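Local coordinates for PilM (Escherichia coli, PDB 3EOI), which is of unknown function but probably takes part in the biogenesis of a plasmid-encoded pilus, at residues A[25-30]-A[50-55]; A[61-66]-A[110-115]; A[76-81]-A[89-94]; A[19-24]-A[69-74]. All blocks are in the same frame, centred on the assembly; numbering follows the deposited sequence.

Contact 1 (A[25-30]-A[50-55]); sequences MNAIND and LGLPAT
L50 sets CG anti to its carbonyl carbon (chi1 -58°), and I28 places CG1 in the same way (chi1 -72°), turning the fork of the leucine onto the first methylene of the isoleucine. The contact ties the loop that leaves the short helix 47-50 to the long helix 10-34, the helix that lies along one face of the antiparallel sheet in this alpha+beta fold. CD2 of L50 comes to 3.8 Å from CG1 of I28, and CD1 of the same leucine lies 4.0 Å from that carbon, so both methyls bear on it while the two side chains cross obliquely. One residue earlier on the helix, A27 points its methyl at the loop. CB of A27 lies 3.8 Å from CD1 of L52 and 4.2 Å from CD2 of L50, a small side chain taking a methyl from each of two leucines. Between those leucines G51 ends the short helix with a positive phi of 65°, and the chain swings round there so that L50 and L52 both reach back to A27. L52 extends the seam along the helix onto R23 and Y24, and the hydroxyl of Y24 is hydrogen-bonded to the carbonyl O of P53. I28 also touches V67 and V69 of strand 66-72, which makes it a bridge between the loop and the sheet. The backbone joins the apolar contact as well: CB of A27 lies 3.8 Å from O of L50, and CD2 of L50 sits 3.9 Å from O of A27.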
loop_
_atom_site.group_PDB
_atom_site.type_symbol
_atom_site.label_atom_id
_atom_site.label_comp_id
_atom_site.label_asym_id
_atom_site.label_seq_id
_atom_site.Cartn_x
_atom_site.Cartn_y
_atom_site.Cartn_z
ATOM N N MET A 25 0.681 -0.079 -6.531
ATOM C CA MET A 25 -0.237 -1.219 -6.464
ATOM C C MET A 25 -0.529 -1.801 -7.872
ATOM O O MET A 25 -0.350 -3.004 -8.118
ATOM C CB MET A 25 -1.559 -0.804 -5.777
ATOM C CG MET A 25 -2.559 -1.925 -5.790
ATOM S SD MET A 25 -4.155 -1.510 -4.908
ATOM C CE MET A 25 -4.753 -0.287 -5.916
ATOM N N ASN A 26 -1.018 -0.953 -8.789
ATOM C CA ASN A 26 -1.361 -1.427 -10.165
ATOM C C ASN A 26 -0.143 -2.014 -10.862
ATOM O O ASN A 26 -0.219 -3.078 -11.513
ATOM C CB ASN A 26 -1.953 -0.299 -11.001
ATOM C CG ASN A 26 -3.418 -0.117 -10.748
ATOM O OD1 ASN A 26 -4.122 -1.083 -10.485
ATOM N ND2 ASN A 26 -3.876 1.119 -10.792
ATOM N N ALA A 27 1.006 -1.369 -10.717
ATOM C CA ALA A 27 2.211 -1.901 -11.397
ATOM C C ALA A 27 2.655 -3.261 -10.845
ATOM O O ALA A 27 3.045 -4.188 -11.614
ATOM C CB ALA A 27 3.338 -0.909 -11.317
ATOM N N ILE A 28 2.571 -3.393 -9.527
ATOM C CA ILE A 28 2.891 -4.651 -8.878
ATOM C C ILE A 28 1.913 -5.754 -9.219
ATOM O O ILE A 28 2.315 -6.883 -9.588
ATOM C CB ILE A 28 2.863 -4.402 -7.347
ATOM C CG1 ILE A 28 4.096 -3.585 -7.007
ATOM C CG2 ILE A 28 2.925 -5.715 -6.605
ATOM C CD1 ILE A 28 4.119 -3.025 -5.576
ATOM N N ASN A 29 0.634 -5.389 -9.164
ATOM C CA ASN A 29 -0.452 -6.308 -9.482
ATOM C C ASN A 29 -0.335 -6.801 -10.925
ATOM O O ASN A 29 -0.436 -8.003 -11.206
ATOM C CB ASN A 29 -1.803 -5.601 -9.284
ATOM C CG ASN A 29 -2.940 -6.552 -9.112
ATOM O OD1 ASN A 29 -2.806 -7.593 -8.500
ATOM N ND2 ASN A 29 -4.079 -6.180 -9.658
ATOM N N ASP A 30 -0.128 -5.864 -11.853
ATOM C CA ASP A 30 -0.026 -6.245 -13.236
ATOM C C ASP A 30 1.157 -7.168 -13.469
ATOM O O ASP A 30 1.021 -8.174 -14.173
ATOM C CB ASP A 30 0.074 -4.995 -14.091
ATOM C CG ASP A 30 -1.239 -4.169 -14.075
ATOM O OD1 ASP A 30 -2.249 -4.616 -13.449
ATOM O OD2 ASP A 30 -1.294 -3.086 -14.684
ATOM N N LEU A 50 8.700 -2.645 -12.396
ATOM C CA LEU A 50 7.540 -1.771 -12.204
ATOM C C LEU A 50 7.463 -0.599 -13.205
ATOM O O LEU A 50 6.408 0.034 -13.385
ATOM C CB LEU A 50 7.573 -1.218 -10.791
ATOM C CG LEU A 50 7.570 -2.316 -9.736
ATOM C CD1 LEU A 50 7.371 -1.725 -8.416
ATOM C CD2 LEU A 50 6.480 -3.394 -9.970
ATOM N N GLY A 51 8.593 -0.283 -13.825
ATOM C CA GLY A 51 8.660 0.935 -14.634
ATOM C C GLY A 51 8.506 2.225 -13.854
ATOM O O GLY A 51 8.096 3.255 -14.400
ATOM N N LEU A 52 8.851 2.198 -12.568
ATOM C CA LEU A 52 8.675 3.344 -11.716
ATOM C C LEU A 52 9.972 3.484 -10.914
ATOM O O LEU A 52 10.609 2.470 -10.588
ATOM C CB LEU A 52 7.487 3.097 -10.785
ATOM C CG LEU A 52 6.110 3.027 -11.462
ATOM C CD1 LEU A 52 5.054 2.370 -10.531
ATOM C CD2 LEU A 52 5.702 4.423 -11.947
ATOM N N PRO A 53 10.404 4.725 -10.632
ATOM C CA PRO A 53 11.616 4.770 -9.843
ATOM C C PRO A 53 11.271 4.492 -8.411
ATOM O O PRO A 53 10.120 4.186 -8.108
ATOM C CB PRO A 53 12.086 6.227 -9.981
ATOM C CG PRO A 53 10.861 6.985 -10.192
ATOM C CD PRO A 53 9.865 6.078 -10.902
ATOM N N ALA A 54 12.281 4.587 -7.550
ATOM C CA ALA A 54 12.133 4.502 -6.107
ATOM C C ALA A 54 11.110 5.502 -5.554
ATOM O O ALA A 54 10.931 6.616 -6.070
ATOM C CB ALA A 54 13.494 4.708 -5.433
ATOM N N THR A 55 10.430 5.105 -4.492
ATOM C CA THR A 55 9.453 5.987 -3.899
ATOM C C THR A 55 9.551 5.917 -2.398
ATOM O O THR A 55 9.915 4.876 -1.848
ATOM C CB THR A 55 8.044 5.585 -4.266
ATOM O OG1 THR A 55 7.125 6.404 -3.513
ATOM C CG2 THR A 55 7.836 4.094 -3.962
#

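Contact 2 (A[61-66]-A[110-115]); sequences LISQQR and TLPAVI
S63 N donates to R66 O at 2.9 Å, and R66 N returns a bond to S63 O at 3.0 Å; this pair closes a tight type I' turn and fixes the backbone from which S63 faces the loop 110-115. Across the contact, CB of S63 rests 3.7 Å from CG of P112, and OG lies 3.8 Å from the same ring carbon. The hydroxyl thus flanks an apolar corner of the proline, a van der Waals touch. L61, two residues earlier on the strand and on the same side of it, carries the rest of the contact through a single methyl. With CG anti to the backbone N (chi1 166°), its CD2 reaches two residues of the loop. CD2 of L61 meets CB of P112 at 3.7 Å, the two side chains lying alongside and pointing opposite ways, and CG2 of V114 at 3.6 Å, where they are set nearly perpendicular. The loop is itself folded into a type I turn from P112 to I115, closed by I115 N to P112 O at 3.2 Å, and this bend lets P112 and V114 meet the same methyl. Beyond the two segments, L61 also touches W70 and P112 touches F68, both on the neighbouring strand 66-72, while Q65 O takes a hydrogen bond from NH1 of R39. The whole is a beta hairpin with a two-residue loop, strands 59-63 and 66-72 joined by a type I' turn at the margin of the antiparallel sheet, and a proline-containing loop laid against its outer strand near the surface.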
loop_
_atom_site.group_PDB
_atom_site.type_symbol
_atom_site.label_atom_id
_atom_site.label_comp_id
_atom_site.label_asym_id
_atom_site.label_seq_id
_atom_site.Cartn_x
_atom_site.Cartn_y
_atom_site.Cartn_z
ATOM N N LEU A 61 6.065 -5.853 -0.151
ATOM C CA LEU A 61 6.809 -7.048 0.212
ATOM C C LEU A 61 6.017 -8.239 -0.272
ATOM O O LEU A 61 4.800 -8.257 -0.192
ATOM C CB LEU A 61 7.026 -7.192 1.732
ATOM C CG LEU A 61 7.502 -8.574 2.248
ATOM C CD1 LEU A 61 8.992 -8.733 1.976
ATOM C CD2 LEU A 61 7.206 -8.603 3.746
ATOM N N ILE A 62 6.709 -9.188 -0.895
ATOM C CA ILE A 62 6.111 -10.480 -1.200
ATOM C C ILE A 62 6.532 -11.495 -0.133
ATOM O O ILE A 62 7.721 -11.649 0.128
ATOM C CB ILE A 62 6.551 -10.998 -2.586
ATOM C CG1 ILE A 62 6.235 -9.942 -3.672
ATOM C CG2 ILE A 62 5.916 -12.383 -2.831
ATOM C CD1 ILE A 62 7.009 -10.155 -4.997
ATOM N N SER A 63 5.563 -12.134 0.517
ATOM C CA SER A 63 5.847 -13.074 1.611
ATOM C C SER A 63 4.828 -14.193 1.618
ATOM O O SER A 63 3.629 -13.954 1.470
ATOM C CB SER A 63 5.771 -12.328 2.938
ATOM O OG SER A 63 6.098 -13.222 4.004
ATOM N N GLN A 64 5.314 -15.420 1.698
ATOM C CA GLN A 64 4.431 -16.559 1.645
ATOM C C GLN A 64 3.471 -16.449 0.429
ATOM O O GLN A 64 2.270 -16.765 0.494
ATOM C CB GLN A 64 3.644 -16.671 2.951
ATOM C CG GLN A 64 4.596 -16.812 4.174
ATOM C CD GLN A 64 5.403 -18.123 4.173
ATOM O OE1 GLN A 64 6.610 -18.142 3.868
ATOM N NE2 GLN A 64 4.729 -19.232 4.524
ATOM N N GLN A 65 4.064 -16.055 -0.687
ATOM C CA GLN A 65 3.347 -15.965 -1.994
ATOM C C GLN A 65 2.189 -14.948 -2.078
ATOM O O GLN A 65 1.429 -14.938 -3.049
ATOM C CB GLN A 65 2.882 -17.338 -2.463
ATOM C CG GLN A 65 4.013 -18.406 -2.443
ATOM C CD GLN A 65 3.488 -19.742 -2.828
ATOM O OE1 GLN A 65 2.837 -19.876 -3.868
ATOM N NE2 GLN A 65 3.640 -20.704 -1.942
ATOM N N ARG A 66 2.096 -14.051 -1.107
ATOM C CA ARG A 66 1.125 -12.967 -1.211
ATOM C C ARG A 66 1.919 -11.694 -1.256
ATOM O O ARG A 66 3.003 -11.622 -0.688
ATOM C CB ARG A 66 0.171 -12.964 -0.018
ATOM C CG ARG A 66 -0.775 -14.182 -0.076
ATOM C CD ARG A 66 -1.760 -14.231 1.078
ATOM N NE ARG A 66 -1.093 -14.620 2.313
ATOM C CZ ARG A 66 -1.683 -15.332 3.282
ATOM N NH1 ARG A 66 -0.980 -15.673 4.361
ATOM N NH2 ARG A 66 -2.960 -15.695 3.158
ATOM N N THR A 110 -1.372 -14.587 9.646
ATOM C CA THR A 110 -0.172 -14.047 10.278
ATOM C C THR A 110 0.575 -13.080 9.356
ATOM O O THR A 110 1.022 -13.471 8.289
ATOM C CB THR A 110 0.818 -15.173 10.684
ATOM O OG1 THR A 110 0.107 -16.190 11.408
ATOM C CG2 THR A 110 1.974 -14.620 11.542
ATOM N N LEU A 111 0.711 -11.829 9.788
ATOM C CA LEU A 111 1.344 -10.808 8.986
ATOM C C LEU A 111 2.857 -10.918 9.051
ATOM O O LEU A 111 3.435 -11.254 10.090
ATOM C CB LEU A 111 0.953 -9.427 9.514
ATOM C CG LEU A 111 -0.407 -8.906 9.174
ATOM C CD1 LEU A 111 -0.474 -7.540 9.807
ATOM C CD2 LEU A 111 -0.517 -8.759 7.658
ATOM N N PRO A 112 3.533 -10.550 7.945
ATOM C CA PRO A 112 4.988 -10.472 8.071
ATOM C C PRO A 112 5.359 -9.463 9.175
ATOM O O PRO A 112 4.771 -8.415 9.271
ATOM C CB PRO A 112 5.428 -9.915 6.701
ATOM C CG PRO A 112 4.372 -10.346 5.749
ATOM C CD PRO A 112 3.057 -10.393 6.557
ATOM N N ALA A 113 6.385 -9.761 9.955
ATOM C CA ALA A 113 6.756 -8.924 11.082
ATOM C C ALA A 113 7.336 -7.588 10.654
ATOM O O ALA A 113 7.507 -6.692 11.478
ATOM C CB ALA A 113 7.777 -9.640 11.963
ATOM N N VAL A 114 7.677 -7.443 9.387
ATOM C CA VAL A 114 8.233 -6.168 8.938
ATOM C C VAL A 114 7.198 -5.148 8.442
ATOM O O VAL A 114 7.578 -4.065 7.993
ATOM C CB VAL A 114 9.337 -6.383 7.890
ATOM C CG1 VAL A 114 10.387 -7.252 8.496
ATOM C CG2 VAL A 114 8.761 -7.015 6.638
ATOM N N ILE A 115 5.914 -5.462 8.571
ATOM C CA ILE A 115 4.904 -4.459 8.261
ATOM C C ILE A 115 4.554 -3.654 9.512
ATOM O O ILE A 115 4.195 -4.229 10.538
ATOM C CB ILE A 115 3.704 -5.120 7.712
ATOM C CG1 ILE A 115 4.125 -5.900 6.448
ATOM C CG2 ILE A 115 2.664 -4.049 7.428
ATOM C CD1 ILE A 115 3.043 -6.708 5.911
#

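Contact 3 (A[76-81]-A[89-94]); sequences GLMGAL and ALLARV
M78 leaves helix 77-84 with a chi1 of -175° that carries CG away from its own backbone N, and from CB and CG the chain then bends twice, at chi2 and again at chi3, folding over toward segment 89-94. The sulfur makes the closest touch: SD of M78 lies 3.6 Å from CD1 of L91 and 3.8 Å from its CB, the two chains side by side but heading opposite ways. CE of M78 goes on along the strand, to 4.1 Å from O of A92 and 4.1 Å from CG of R93, whose side chain stands almost square to it. In the fold this is helix-on-sheet packing: helix 77-84 lies against the sheet beside the chain leading into residues 92-94, and M78, L77 and L81 all touch I120 of the adjoining strand 119-123. Cut back to an alanine, M78 would probably leave CD1 of L91 without its sulfur neighbour and open a gap beside the A92 carbonyl. L81 meets the same methyl from a second direction, roughly at right angles to the sulfur: CB of L81 is 3.7 Å and its CD1 3.9 Å from CD1 of L91.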
loop_
_atom_site.group_PDB
_atom_site.type_symbol
_atom_site.label_atom_id
_atom_site.label_comp_id
_atom_site.label_asym_id
_atom_site.label_seq_id
_atom_site.Cartn_x
_atom_site.Cartn_y
_atom_site.Cartn_z
ATOM N N GLY A 76 -8.656 10.339 6.133
ATOM C CA GLY A 76 -9.154 10.489 4.789
ATOM C C GLY A 76 -8.289 9.788 3.729
ATOM O O GLY A 76 -8.632 9.796 2.566
ATOM N N LEU A 77 -7.158 9.204 4.109
ATOM C CA LEU A 77 -6.356 8.508 3.104
ATOM C C LEU A 77 -7.183 7.334 2.544
ATOM O O LEU A 77 -7.148 7.060 1.353
ATOM C CB LEU A 77 -5.009 8.050 3.709
ATOM C CG LEU A 77 -4.081 7.227 2.794
ATOM C CD1 LEU A 77 -3.750 8.019 1.501
ATOM C CD2 LEU A 77 -2.846 6.755 3.510
ATOM N N MET A 78 -7.968 6.653 3.391
ATOM C CA MET A 78 -8.752 5.515 2.890
ATOM C C MET A 78 -9.742 5.999 1.863
ATOM O O MET A 78 -9.839 5.427 0.799
ATOM C CB MET A 78 -9.479 4.809 4.038
ATOM C CG MET A 78 -10.227 3.548 3.636
ATOM S SD MET A 78 -9.181 2.062 3.337
ATOM C CE MET A 78 -8.652 1.640 5.009
ATOM N N GLY A 79 -10.426 7.096 2.169
ATOM C CA GLY A 79 -11.436 7.624 1.204
ATOM C C GLY A 79 -10.751 8.082 -0.095
ATOM O O GLY A 79 -11.357 7.987 -1.161
ATOM N N ALA A 80 -9.508 8.583 -0.013
ATOM C CA ALA A 80 -8.841 9.048 -1.233
ATOM C C ALA A 80 -8.443 7.831 -2.083
ATOM O O ALA A 80 -8.542 7.862 -3.322
ATOM C CB ALA A 80 -7.647 9.878 -0.888
ATOM N N LEU A 81 -7.993 6.760 -1.411
ATOM C CA LEU A 81 -7.672 5.547 -2.147
ATOM C C LEU A 81 -8.881 5.003 -2.813
ATOM O O LEU A 81 -8.833 4.534 -3.970
ATOM C CB LEU A 81 -7.107 4.494 -1.182
ATOM C CG LEU A 81 -5.694 4.804 -0.689
ATOM C CD1 LEU A 81 -5.327 3.915 0.475
ATOM C CD2 LEU A 81 -4.653 4.628 -1.812
ATOM N N ALA A 89 -10.590 -0.701 -4.955
ATOM C CA ALA A 89 -9.452 -1.313 -4.230
ATOM C C ALA A 89 -9.934 -2.023 -2.971
ATOM O O ALA A 89 -10.703 -1.472 -2.194
ATOM C CB ALA A 89 -8.392 -0.283 -3.875
ATOM N N LEU A 90 -9.500 -3.246 -2.786
ATOM C CA LEU A 90 -9.877 -3.985 -1.569
ATOM C C LEU A 90 -8.763 -3.816 -0.545
ATOM O O LEU A 90 -7.690 -4.429 -0.659
ATOM C CB LEU A 90 -10.108 -5.463 -1.903
ATOM C CG LEU A 90 -11.135 -5.681 -2.984
ATOM C CD1 LEU A 90 -11.206 -7.201 -3.339
ATOM C CD2 LEU A 90 -12.488 -5.145 -2.555
ATOM N N LEU A 91 -9.049 -3.014 0.488
ATOM C CA LEU A 91 -8.073 -2.514 1.420
ATOM C C LEU A 91 -8.341 -3.010 2.847
ATOM O O LEU A 91 -9.436 -3.462 3.143
ATOM C CB LEU A 91 -8.065 -0.983 1.441
ATOM C CG LEU A 91 -7.721 -0.336 0.089
ATOM C CD1 LEU A 91 -8.028 1.134 0.095
ATOM C CD2 LEU A 91 -6.266 -0.630 -0.309
ATOM N N ALA A 92 -7.315 -2.919 3.656
ATOM C CA ALA A 92 -7.330 -3.321 5.080
ATOM C C ALA A 92 -6.428 -2.392 5.888
ATOM O O ALA A 92 -5.902 -1.405 5.338
ATOM C CB ALA A 92 -6.890 -4.830 5.275
ATOM N N ARG A 93 -6.309 -2.695 7.188
ATOM C CA ARG A 93 -5.567 -1.884 8.148
ATOM C C ARG A 93 -4.664 -2.758 8.996
ATOM O O ARG A 93 -4.934 -3.930 9.150
ATOM C CB ARG A 93 -6.585 -1.167 9.116
ATOM C CG ARG A 93 -7.276 0.063 8.563
ATOM C CD ARG A 93 -8.607 0.403 9.295
ATOM N NE ARG A 93 -8.580 0.327 10.761
ATOM C CZ ARG A 93 -9.682 0.244 11.510
ATOM N NH1 ARG A 93 -10.882 0.210 10.934
ATOM N NH2 ARG A 93 -9.590 0.190 12.829
ATOM N N VAL A 94 -3.574 -2.214 9.536
ATOM C CA VAL A 94 -2.764 -2.990 10.501
ATOM C C VAL A 94 -2.722 -2.160 11.750
ATOM O O VAL A 94 -2.350 -0.982 11.697
ATOM C CB VAL A 94 -1.333 -3.258 10.012
ATOM C CG1 VAL A 94 -0.495 -3.960 11.118
ATOM C CG2 VAL A 94 -1.420 -4.086 8.690
#

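Contact 4 (A[19-24]-A[69-74]); sequences ADFIRY and VWAKEK
F21 overlaps V69 with a ring face: CG1 of the valine stands 4.2 Å from the ring centroid, 16° off the normal, in a CH-pi contact shifted toward the rim. This is helix-on-sheet packing at the heart of the fold, helix 10-34 running antiparallel (170°) to strand 66-72, with 9.3 Å between the axes of the two short segments. A chi1 of -172° swings the F21 ring off the helix and onto the strand. There CE2 of F21 is 3.7 Å from CA of W70, met obliquely, and the N of A71 lies at the ring edge, in its plane. A71 adds its methyl near that plane too, with its CB 3.7 Å from CD2 of F21. Without the ring, as with a serine here, V69 and A71 are likely to face a gap between helix and strand, since the ring touches V69, W70 and A71. L81 of helix 77-84 packs on F21 as well. On another side of helix 10-34, R23 NH2 forms a salt bridge with D20 OD1 at 2.8 Å; NH2 comes from above the D20 carboxylate plane. At the far end of the ring, CZ of F21 lies 3.6 Å from O of V69.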
loop_
_atom_site.group_PDB
_atom_site.type_symbol
_atom_site.label_atom_id
_atom_site.label_comp_id
_atom_site.label_asym_id
_atom_site.label_seq_id
_atom_site.Cartn_x
_atom_site.Cartn_y
_atom_site.Cartn_z
ATOM N N ALA A 19 -2.450 8.636 -4.864
ATOM C CA ALA A 19 -2.146 8.421 -6.275
ATOM C C ALA A 19 -0.899 7.575 -6.430
ATOM O O ALA A 19 -0.874 6.621 -7.275
ATOM C CB ALA A 19 -1.987 9.776 -7.028
ATOM N N ASP A 20 0.116 7.872 -5.607
ATOM C CA ASP A 20 1.330 7.028 -5.624
ATOM C C ASP A 20 1.055 5.558 -5.252
ATOM O O ASP A 20 1.568 4.608 -5.891
ATOM C CB ASP A 20 2.416 7.554 -4.681
ATOM C CG ASP A 20 2.924 8.944 -5.069
ATOM O OD1 ASP A 20 2.630 9.387 -6.187
ATOM O OD2 ASP A 20 3.690 9.549 -4.258
ATOM N N PHE A 21 0.300 5.376 -4.166
ATOM C CA PHE A 21 -0.097 4.034 -3.724
ATOM C C PHE A 21 -0.770 3.290 -4.911
ATOM O O PHE A 21 -0.477 2.103 -5.230
ATOM C CB PHE A 21 -1.070 4.193 -2.550
ATOM C CG PHE A 21 -1.433 2.913 -1.838
ATOM C CD1 PHE A 21 -2.238 1.941 -2.468
ATOM C CD2 PHE A 21 -0.963 2.662 -0.533
ATOM C CE1 PHE A 21 -2.562 0.777 -1.824
ATOM C CE2 PHE A 21 -1.353 1.459 0.165
ATOM C CZ PHE A 21 -2.153 0.504 -0.518
ATOM N N ILE A 22 -1.741 3.943 -5.549
ATOM C CA ILE A 22 -2.515 3.222 -6.566
ATOM C C ILE A 22 -1.611 2.886 -7.746
ATOM O O ILE A 22 -1.710 1.788 -8.334
ATOM C CB ILE A 22 -3.742 4.032 -7.006
ATOM C CG1 ILE A 22 -4.757 4.044 -5.854
ATOM C CG2 ILE A 22 -4.380 3.406 -8.239
ATOM C CD1 ILE A 22 -5.768 5.107 -5.955
ATOM N N ARG A 23 -0.715 3.805 -8.081
ATOM C CA ARG A 23 0.208 3.592 -9.210
ATOM C C ARG A 23 1.099 2.398 -8.984
ATOM O O ARG A 23 1.293 1.544 -9.913
ATOM C CB ARG A 23 1.067 4.836 -9.395
ATOM C CG ARG A 23 1.762 4.901 -10.695
ATOM C CD ARG A 23 2.206 6.323 -10.924
ATOM N NE ARG A 23 3.193 6.758 -9.921
ATOM C CZ ARG A 23 3.015 7.767 -9.050
ATOM N NH1 ARG A 23 1.888 8.494 -9.036
ATOM N NH2 ARG A 23 4.006 8.058 -8.209
ATOM N N TYR A 24 1.685 2.325 -7.786
ATOM C CA TYR A 24 2.561 1.200 -7.439
ATOM C C TYR A 24 1.785 -0.105 -7.287
ATOM O O TYR A 24 2.220 -1.167 -7.791
ATOM C CB TYR A 24 3.400 1.502 -6.173
ATOM C CG TYR A 24 4.611 2.382 -6.534
ATOM C CD1 TYR A 24 4.464 3.758 -6.583
ATOM C CD2 TYR A 24 5.871 1.840 -6.879
ATOM C CE1 TYR A 24 5.497 4.612 -6.904
ATOM C CE2 TYR A 24 6.960 2.722 -7.211
ATOM C CZ TYR A 24 6.734 4.112 -7.215
ATOM O OH TYR A 24 7.682 5.072 -7.584
ATOM N N VAL A 69 1.153 -4.240 0.057
ATOM C CA VAL A 69 1.521 -2.892 -0.342
ATOM C C VAL A 69 0.902 -1.974 0.718
ATOM O O VAL A 69 -0.274 -2.133 1.088
ATOM C CB VAL A 69 0.926 -2.509 -1.731
ATOM C CG1 VAL A 69 1.218 -1.060 -2.081
ATOM C CG2 VAL A 69 1.449 -3.463 -2.776
ATOM N N TRP A 70 1.687 -1.053 1.236
ATOM C CA TRP A 70 1.149 -0.263 2.345
ATOM C C TRP A 70 1.686 1.155 2.421
ATOM O O TRP A 70 2.755 1.498 1.855
ATOM C CB TRP A 70 1.421 -0.976 3.679
ATOM C CG TRP A 70 2.910 -1.064 4.099
ATOM C CD1 TRP A 70 3.620 -0.134 4.779
ATOM C CD2 TRP A 70 3.821 -2.133 3.806
ATOM N NE1 TRP A 70 4.903 -0.571 4.987
ATOM C CE2 TRP A 70 5.066 -1.789 4.365
ATOM C CE3 TRP A 70 3.697 -3.355 3.138
ATOM C CZ2 TRP A 70 6.157 -2.602 4.270
ATOM C CZ3 TRP A 70 4.840 -4.176 3.031
ATOM C CH2 TRP A 70 6.058 -3.771 3.607
ATOM N N ALA A 71 0.893 1.968 3.124
ATOM C CA ALA A 71 1.297 3.370 3.390
ATOM C C ALA A 71 0.825 3.803 4.761
ATOM O O ALA A 71 -0.166 3.298 5.283
ATOM C CB ALA A 71 0.774 4.312 2.301
ATOM N N LYS A 72 1.567 4.733 5.369
ATOM C CA LYS A 72 1.213 5.261 6.681
ATOM C C LYS A 72 -0.195 5.856 6.635
ATOM O O LYS A 72 -0.474 6.678 5.786
ATOM C CB LYS A 72 2.216 6.351 7.086
ATOM C CG LYS A 72 1.885 7.095 8.385
ATOM C CD LYS A 72 3.157 7.688 9.088
ATOM C CE LYS A 72 3.335 9.203 8.848
ATOM N NZ LYS A 72 4.496 9.811 9.624
ATOM N N GLU A 73 -1.037 5.469 7.590
ATOM C CA GLU A 73 -2.447 5.925 7.627
ATOM C C GLU A 73 -2.521 7.406 8.025
ATOM O O GLU A 73 -1.763 7.870 8.857
ATOM C CB GLU A 73 -3.155 5.105 8.683
ATOM C CG GLU A 73 -4.637 5.114 8.704
ATOM C CD GLU A 73 -5.135 4.223 9.846
ATOM O OE1 GLU A 73 -4.358 4.021 10.841
ATOM O OE2 GLU A 73 -6.279 3.738 9.774
ATOM N N LYS A 74 -3.449 8.101 7.384
ATOM C CA LYS A 74 -3.819 9.476 7.705
ATOM C C LYS A 74 -5.298 9.625 7.589
ATOM O O LYS A 74 -5.945 8.884 6.841
ATOM C CB LYS A 74 -3.167 10.388 6.654
ATOM C CG LYS A 74 -1.659 10.211 6.597
ATOM C CD LYS A 74 -0.979 10.875 7.755
ATOM C CE LYS A 74 0.543 10.830 7.636
ATOM N NZ LYS A 74 1.003 11.604 8.809
#

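Overall arrangement
Contact 4, about 4 Å from the centre of the chain, is the hub of the four. Contact 1 shares helix 10-34 with it, centres 11 Å apart, and I28 CD1 meets V69 CG2 at 3.9 Å. Contacts 3 and 4 have centres 9 Å apart, and L81 CD2 reaches CG of F21 at 3.6 Å, joining helix 77-84 to the same core. Contacts 2 and 4, centres 17 Å apart, are linked through the W70 ring, whose CZ3 is 3.9 Å from I115 CG1. Contacts 2 and 3 meet where L111 CD1 touches V94 CG2 at 3.8 Å. Contacts 1 and 3 lie on opposite sides of the chain's centre, centres 18 Å apart, yet M25 CE packs 4.2 Å from A89 CB.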